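PDB 3DF6: ORF99 from Acidianus Filamentous Virus 1, which is of unknown function but, like its relatives in the AcrID1 family, may counter the CRISPR defence of the archaeal host. Local coordinates for residues 15-18 against 24-27; 78-81 against 85-88. The protein carries 2 engineered substitutions. One frame throughout, in Å; residues are numbered along the deposited sequence.

Interaction 1: 15-18 against 24-27. Engineered in segment 24-27: Met27 (natural residue Leu). With CA (calcium ion), chain J.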
ATOM      1  N   ASP C  15      -8.190   6.145  -2.875  1.00 13.95           N
ATOM      2  CA  ASP C  15      -8.381   7.217  -3.845  1.00 14.89           C
ATOM      3  C   ASP C  15      -7.280   7.266  -4.919  1.00 13.95           C
ATOM      4  O   ASP C  15      -7.582   7.396  -6.104  1.00 13.20           O
ATOM      5  CB  ASP C  15      -8.475   8.568  -3.140  1.00 15.01           C
ATOM      6  CG  ASP C  15      -9.776   8.728  -2.398  1.00 18.85           C
ATOM      7  OD1 ASP C  15     -10.736   7.999  -2.728  1.00 20.87           O
ATOM      8  OD2 ASP C  15      -9.838   9.576  -1.481  1.00 24.71           O
ATOM      9  N   LEU C  16      -6.023   7.157  -4.490  1.00 12.69           N
ATOM     10  CA  LEU C  16      -4.872   7.244  -5.393  1.00 12.49           C
ATOM     11  C   LEU C  16      -4.820   6.028  -6.324  1.00 12.02           C
ATOM     12  O   LEU C  16      -4.394   6.118  -7.488  1.00 10.89           O
ATOM     13  CB  LEU C  16      -3.573   7.324  -4.583  1.00 12.28           C
ATOM     14  CG  LEU C  16      -3.258   8.665  -3.930  1.00 13.35           C
ATOM     15  CD1 LEU C  16      -2.168   8.449  -2.874  1.00 14.85           C
ATOM     16  CD2 LEU C  16      -2.809   9.700  -4.963  1.00 15.23           C
ATOM     17  N   PHE C  17      -5.238   4.895  -5.788  1.00 11.80           N
ATOM     18  CA  PHE C  17      -5.386   3.676  -6.559  1.00 13.48           C
ATOM     19  C   PHE C  17      -6.453   3.855  -7.641  1.00 13.96           C
ATOM     20  O   PHE C  17      -6.201   3.552  -8.817  1.00 13.70           O
ATOM     21  CB  PHE C  17      -5.691   2.471  -5.639  1.00 13.66           C
ATOM     22  CG  PHE C  17      -6.241   1.273  -6.372  1.00 14.05           C
ATOM     23  CD1 PHE C  17      -5.430   0.542  -7.242  1.00 11.52           C
ATOM     24  CD2 PHE C  17      -7.575   0.903  -6.213  1.00 12.70           C
ATOM     25  CE1 PHE C  17      -5.929  -0.558  -7.951  1.00 12.53           C
ATOM     26  CE2 PHE C  17      -8.098  -0.209  -6.908  1.00 12.89           C
ATOM     27  CZ  PHE C  17      -7.277  -0.931  -7.789  1.00 12.21           C
ATOM     28  N   LEU C  18      -7.626   4.378  -7.265  1.00 14.29           N
ATOM     29  CA  LEU C  18      -8.663   4.658  -8.253  1.00 15.19           C
ATOM     30  C   LEU C  18      -8.238   5.687  -9.339  1.00 15.90           C
ATOM     31  O   LEU C  18      -8.629   5.542 -10.517  1.00 16.12           O
ATOM     32  CB  LEU C  18     -10.025   5.002  -7.583  1.00 15.63           C
ATOM     33  CG  LEU C  18     -10.568   3.934  -6.596  1.00 15.23           C
ATOM     34  CD1 LEU C  18     -11.803   4.460  -5.818  1.00 13.59           C
ATOM     35  CD2 LEU C  18     -10.872   2.589  -7.267  1.00 14.71           C
ATOM     36  N   GLU C  24      -1.495  -0.658  -8.553  1.00 12.78           N
ATOM     37  CA  GLU C  24      -2.050  -1.791  -7.784  1.00 13.55           C
ATOM     38  C   GLU C  24      -1.402  -1.787  -6.404  1.00 13.50           C
ATOM     39  O   GLU C  24      -0.327  -1.203  -6.226  1.00 13.28           O
ATOM     40  CB  GLU C  24      -1.723  -3.135  -8.471  1.00 13.71           C
ATOM     41  CG  GLU C  24      -2.372  -3.279  -9.854  1.00 14.59           C
ATOM     42  CD  GLU C  24      -2.310  -4.697 -10.354  1.00 16.93           C
ATOM     43  OE1 GLU C  24      -1.227  -5.309 -10.222  1.00 18.87           O
ATOM     44  OE2 GLU C  24      -3.347  -5.206 -10.864  1.00 13.73           O
ATOM     45  N   PHE C  25      -2.013  -2.451  -5.435  1.00 12.96           N
ATOM     46  CA  PHE C  25      -1.421  -2.464  -4.087  1.00 13.77           C
ATOM     47  C   PHE C  25      -2.077  -3.556  -3.271  1.00 14.56           C
ATOM     48  O   PHE C  25      -3.124  -4.092  -3.658  1.00 14.76           O
ATOM     49  CB  PHE C  25      -1.594  -1.096  -3.372  1.00 13.05           C
ATOM     50  CG  PHE C  25      -3.002  -0.858  -2.848  1.00 14.46           C
ATOM     51  CD1 PHE C  25      -3.332  -1.186  -1.532  1.00 15.34           C
ATOM     52  CD2 PHE C  25      -4.000  -0.370  -3.687  1.00 12.44           C
ATOM     53  CE1 PHE C  25      -4.652  -0.999  -1.057  1.00 13.56           C
ATOM     54  CE2 PHE C  25      -5.327  -0.188  -3.215  1.00 12.64           C
ATOM     55  CZ  PHE C  25      -5.635  -0.498  -1.908  1.00 13.82           C
ATOM     56  N   GLU C  26      -1.443  -3.892  -2.156  1.00 15.64           N
ATOM     57  CA  GLU C  26      -2.060  -4.699  -1.117  1.00 16.21           C
ATOM     58  C   GLU C  26      -1.466  -4.261   0.208  1.00 16.60           C
ATOM     59  O   GLU C  26      -0.304  -3.849   0.276  1.00 15.53           O
ATOM     60  CB  GLU C  26      -1.815  -6.198  -1.343  0.80 16.15           C
ATOM     61  CG  GLU C  26      -0.374  -6.607  -1.290  0.80 19.73           C
ATOM     62  CD  GLU C  26      -0.176  -8.088  -1.644  0.80 21.64           C
ATOM     63  OE1 GLU C  26      -1.160  -8.878  -1.599  0.80 25.32           O
ATOM     64  OE2 GLU C  26       0.984  -8.455  -1.923  0.80 23.64           O
HETATM   65  N   MSE C  27      -2.257  -4.338   1.261  1.00 16.54           N
HETATM   66  CA  MSE C  27      -1.789  -3.971   2.593  1.00 19.00           C
HETATM   67  C   MSE C  27      -2.436  -4.929   3.577  1.00 17.62           C
HETATM   68  O   MSE C  27      -3.636  -5.208   3.473  1.00 17.40           O
HETATM   69  CB  MSE C  27      -2.218  -2.560   2.969  1.00 18.15           C
HETATM   70  CG  MSE C  27      -1.583  -1.434   2.213  0.80 22.30           C
HETATM   71 SE   MSE C  27      -2.293   0.205   2.996  0.80 26.46          SE
HETATM   72  CE  MSE C  27      -4.166   0.085   2.511  0.80 24.68           C
TER
HETATM   73 CA    CA J 102     -12.806   7.346  -2.008  1.00 37.53          CA
HETATM   74  O   HOH W   1     -12.441   9.549  -0.598  1.00 35.86           O
HETATM   75  O   HOH W   2     -11.405   5.835  -0.694  1.00 28.03           O
HETATM   76  O   HOH W   3     -13.965   5.578  -3.333  1.00 37.45           O
HETATM   77  O   HOH W   4     -14.728   8.067  -0.804  1.00 30.33           O
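The rings of Phe17 and Phe25 meet as an offset edge-to-face pair, the Phe25 edge turned toward the face of Phe17. Their centroids are 5.4 Å apart, their planes stand at 73°, and the side chains cross at about a right angle. The touching edge is narrow: CE2 of Phe25 comes to 3.6 Å from CG of Phe17, which lies in the plane of the Phe25 ring, while CD2 of Phe25 reaches CB of Phe17 at 3.8 Å. The edge thus bears on the root of the Phe17 side chain, well displaced from the middle of its ring. Farther out on the Phe17 ring, CE1 comes to 4.1 Å from CA of Glu24, where the chain turns a corner into strand 25-34.

Torsions explain how the rings find each other. Phe17 has CG anti to its backbone N (chi1 163°), which carries the ring off helix 3-18 toward the strand; Phe25 has CG between backbone N and carbonyl carbon (chi1 76°) and reaches back to the helix. Val13 of the same helix, with Leu73 and Ile90 of the sheet, also packs on Phe25. The carboxylate of Glu24 is engaged away from the rings, where OE2 bonds to the backbone N of Asn94.

Asp15 stands apart from this pair and holds a calcium ion through OD1 at 2.3 Å, with four waters completing the ligands found here; water 1 also donates to Asp15 OD2 at 2.7 Å. Outside the two segments, Phe17 O takes a weak hydrogen bond from Lys71 NZ. The ring contact itself is wholly apolar, resting mostly on dispersion with at most a modest edge-to-face attraction, and needs no ionised group.

Interaction 2: 78-81 against 85-88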
ATOM      1  N   VAL C  78     -13.803  -7.946   9.594  1.00 16.04           N
ATOM      2  CA  VAL C  78     -14.709  -8.543  10.573  1.00 17.64           C
ATOM      3  C   VAL C  78     -15.721  -7.477  11.023  1.00 18.95           C
ATOM      4  O   VAL C  78     -15.345  -6.355  11.368  1.00 18.64           O
ATOM      5  CB  VAL C  78     -13.940  -9.137  11.767  1.00 17.35           C
ATOM      6  CG1 VAL C  78     -14.904  -9.750  12.802  1.00 18.11           C
ATOM      7  CG2 VAL C  78     -12.918 -10.188  11.286  1.00 17.15           C
ATOM      8  N   ARG C  79     -17.006  -7.829  10.992  1.00 20.75           N
ATOM      9  CA  ARG C  79     -18.065  -6.922  11.442  1.00 22.47           C
ATOM     10  C   ARG C  79     -18.171  -6.907  12.971  1.00 23.41           C
ATOM     11  O   ARG C  79     -18.406  -7.939  13.601  1.00 23.35           O
ATOM     12  CB  ARG C  79     -19.410  -7.299  10.830  1.00 22.84           C
ATOM     13  CG  ARG C  79     -19.493  -7.152   9.325  1.00 24.20           C
ATOM     14  CD  ARG C  79     -20.964  -7.219   8.860  1.00 28.75           C
ATOM     15  NE  ARG C  79     -21.042  -7.696   7.479  1.00 31.98           N
ATOM     16  CZ  ARG C  79     -21.232  -6.935   6.400  1.00 34.02           C
ATOM     17  NH1 ARG C  79     -21.409  -5.617   6.500  1.00 36.20           N
ATOM     18  NH2 ARG C  79     -21.257  -7.504   5.206  1.00 33.28           N
ATOM     19  N   GLN C  80     -17.998  -5.722  13.550  1.00 24.31           N
ATOM     20  CA  GLN C  80     -18.035  -5.548  15.002  1.00 24.99           C
ATOM     21  C   GLN C  80     -19.374  -4.950  15.471  1.00 25.54           C
ATOM     22  O   GLN C  80     -20.180  -4.505  14.641  1.00 25.96           O
ATOM     23  CB  GLN C  80     -16.833  -4.703  15.451  1.00 25.10           C
ATOM     24  CG  GLN C  80     -15.466  -5.255  14.965  1.00 25.25           C
ATOM     25  CD  GLN C  80     -15.037  -6.538  15.684  1.00 26.68           C
ATOM     26  OE1 GLN C  80     -15.686  -6.975  16.639  1.00 27.26           O
ATOM     27  NE2 GLN C  80     -13.927  -7.127  15.240  1.00 25.85           N
ATOM     28  N   PRO C  81     -19.631  -4.952  16.803  1.00 25.55           N
ATOM     29  CA  PRO C  81     -20.864  -4.321  17.284  1.00 25.33           C
ATOM     30  C   PRO C  81     -20.762  -2.790  17.193  1.00 25.12           C
ATOM     31  O   PRO C  81     -19.657  -2.254  17.057  1.00 25.06           O
ATOM     32  CB  PRO C  81     -20.968  -4.784  18.756  1.00 25.73           C
ATOM     33  CG  PRO C  81     -19.845  -5.770  18.973  1.00 25.47           C
ATOM     34  CD  PRO C  81     -18.819  -5.498  17.907  1.00 25.45           C
ATOM     35  N   TYR C  85     -15.935  -1.980  11.715  1.00 17.14           N
ATOM     36  CA  TYR C  85     -15.392  -2.935  10.762  1.00 16.59           C
ATOM     37  C   TYR C  85     -13.907  -3.018  11.035  1.00 15.54           C
ATOM     38  O   TYR C  85     -13.188  -2.028  10.871  1.00 14.23           O
ATOM     39  CB  TYR C  85     -15.681  -2.464   9.312  1.00 17.86           C
ATOM     40  CG  TYR C  85     -17.182  -2.255   9.051  1.00 19.85           C
ATOM     41  CD1 TYR C  85     -17.934  -3.203   8.348  1.00 21.64           C
ATOM     42  CD2 TYR C  85     -17.850  -1.128   9.550  1.00 21.27           C
ATOM     43  CE1 TYR C  85     -19.314  -3.023   8.132  1.00 23.30           C
ATOM     44  CE2 TYR C  85     -19.229  -0.943   9.354  1.00 22.65           C
ATOM     45  CZ  TYR C  85     -19.953  -1.891   8.647  1.00 24.43           C
ATOM     46  OH  TYR C  85     -21.321  -1.702   8.460  1.00 26.55           O
ATOM     47  N   THR C  86     -13.459  -4.171  11.531  1.00 14.74           N
ATOM     48  CA  THR C  86     -12.029  -4.409  11.688  1.00 14.60           C
ATOM     49  C   THR C  86     -11.439  -4.882  10.344  1.00 14.47           C
ATOM     50  O   THR C  86     -11.646  -6.021   9.922  1.00 14.82           O
ATOM     51  CB  THR C  86     -11.717  -5.433  12.794  1.00 14.48           C
ATOM     52  OG1 THR C  86     -12.240  -4.966  14.038  1.00 14.01           O
ATOM     53  CG2 THR C  86     -10.216  -5.635  12.941  1.00 14.81           C
ATOM     54  N   VAL C  87     -10.689  -3.998   9.699  1.00 13.75           N
ATOM     55  CA  VAL C  87     -10.087  -4.296   8.407  1.00 12.28           C
ATOM     56  C   VAL C  87      -8.773  -5.056   8.605  1.00 12.82           C
ATOM     57  O   VAL C  87      -7.885  -4.618   9.359  1.00 12.10           O
ATOM     58  CB  VAL C  87      -9.898  -3.009   7.569  1.00 12.60           C
ATOM     59  CG1 VAL C  87      -9.182  -3.309   6.234  1.00 10.76           C
ATOM     60  CG2 VAL C  87     -11.254  -2.326   7.300  1.00 13.30           C
ATOM     61  N   LEU C  88      -8.648  -6.182   7.901  1.00 12.25           N
ATOM     62  CA  LEU C  88      -7.485  -7.058   8.011  1.00 12.07           C
ATOM     63  C   LEU C  88      -6.581  -6.988   6.792  1.00 11.92           C
ATOM     64  O   LEU C  88      -5.377  -7.244   6.887  1.00 11.54           O
ATOM     65  CB  LEU C  88      -7.919  -8.507   8.250  1.00 12.25           C
ATOM     66  CG  LEU C  88      -8.762  -8.668   9.529  1.00 12.66           C
ATOM     67  CD1 LEU C  88      -9.414 -10.047   9.502  1.00 14.08           C
ATOM     68  CD2 LEU C  88      -7.883  -8.499  10.750  1.00 14.00           C
TER
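Val78 and Thr86 are joined by two backbone bonds that close a ring between the strands: Val78 N donates to Thr86 O at 2.9 Å, and Thr86 N returns the bond to Val78 O at the same 2.9 Å. A side-chain bond lies beside them. Gln80 NE2 gives an N-H to Thr86 OG1 at 3.0 Å, but the bond is bent, with 137° at the hydrogen, and the hydroxyl sits out of the amide plane. CG of Gln80, anti to the carbonyl carbon (chi1 -54°), itself reaches to 3.4 Å from Thr86 OG1, and the bend at chi2 turns the amide to keep NE2 near the hydroxyl as well. That hydroxyl also hydrogen-bonds Thr32 OG1 on strand 25-34, so it links side chains from the strands flanking its own.

The arrangement is that of an antiparallel beta hairpin, strand 69-80 running into strand 84-96, with axes 4.8 Å apart here. Val78 and Thr86 form a hydrogen-bonded pair; Arg79 and Tyr85, one step nearer the turn, form a non-hydrogen-bonded one. Within this ladder Val78 O also receives a CA-H contact from Tyr85.

Arg79 and Tyr85 put their side chains on the other face from Val78 and Thr86. They run side by side in the same direction, and NH1 of Arg79 arrives at the edge of the Tyr85 ring, in its plane, 3.7 Å from CE1. With guanidinium and ring planes 71° apart, this is no stack; Arg79 makes a cation-pi contact with Phe57, while the Tyr85 ring stacks with Phe38 of helix 35-42. Away from the turn, on the face of Val78, CG2 of Val78 touches CD1 of Leu88 at 3.9 Å, the two aliphatic side chains meeting at an oblique angle.

Interactions 1 and 2 come in series along the chain, the first closed long before the second opens, and their centres lie 20 Å apart on opposite sides of the chain's centre. One antiparallel sheet joins them: strand 25-34, which meets helix 3-18 in interaction 1, is the neighbour of strand 84-96, one arm of the hairpin in interaction 2. The first contact places the helix against the sheet; the second belongs to the sheet's own ladder, near the hairpin turn. Residues 24-27 also pair with a strand of the second subunit, extending the sheet into the dimer, whereas segments 78-81 and 85-88 touch no other chain of the assembly.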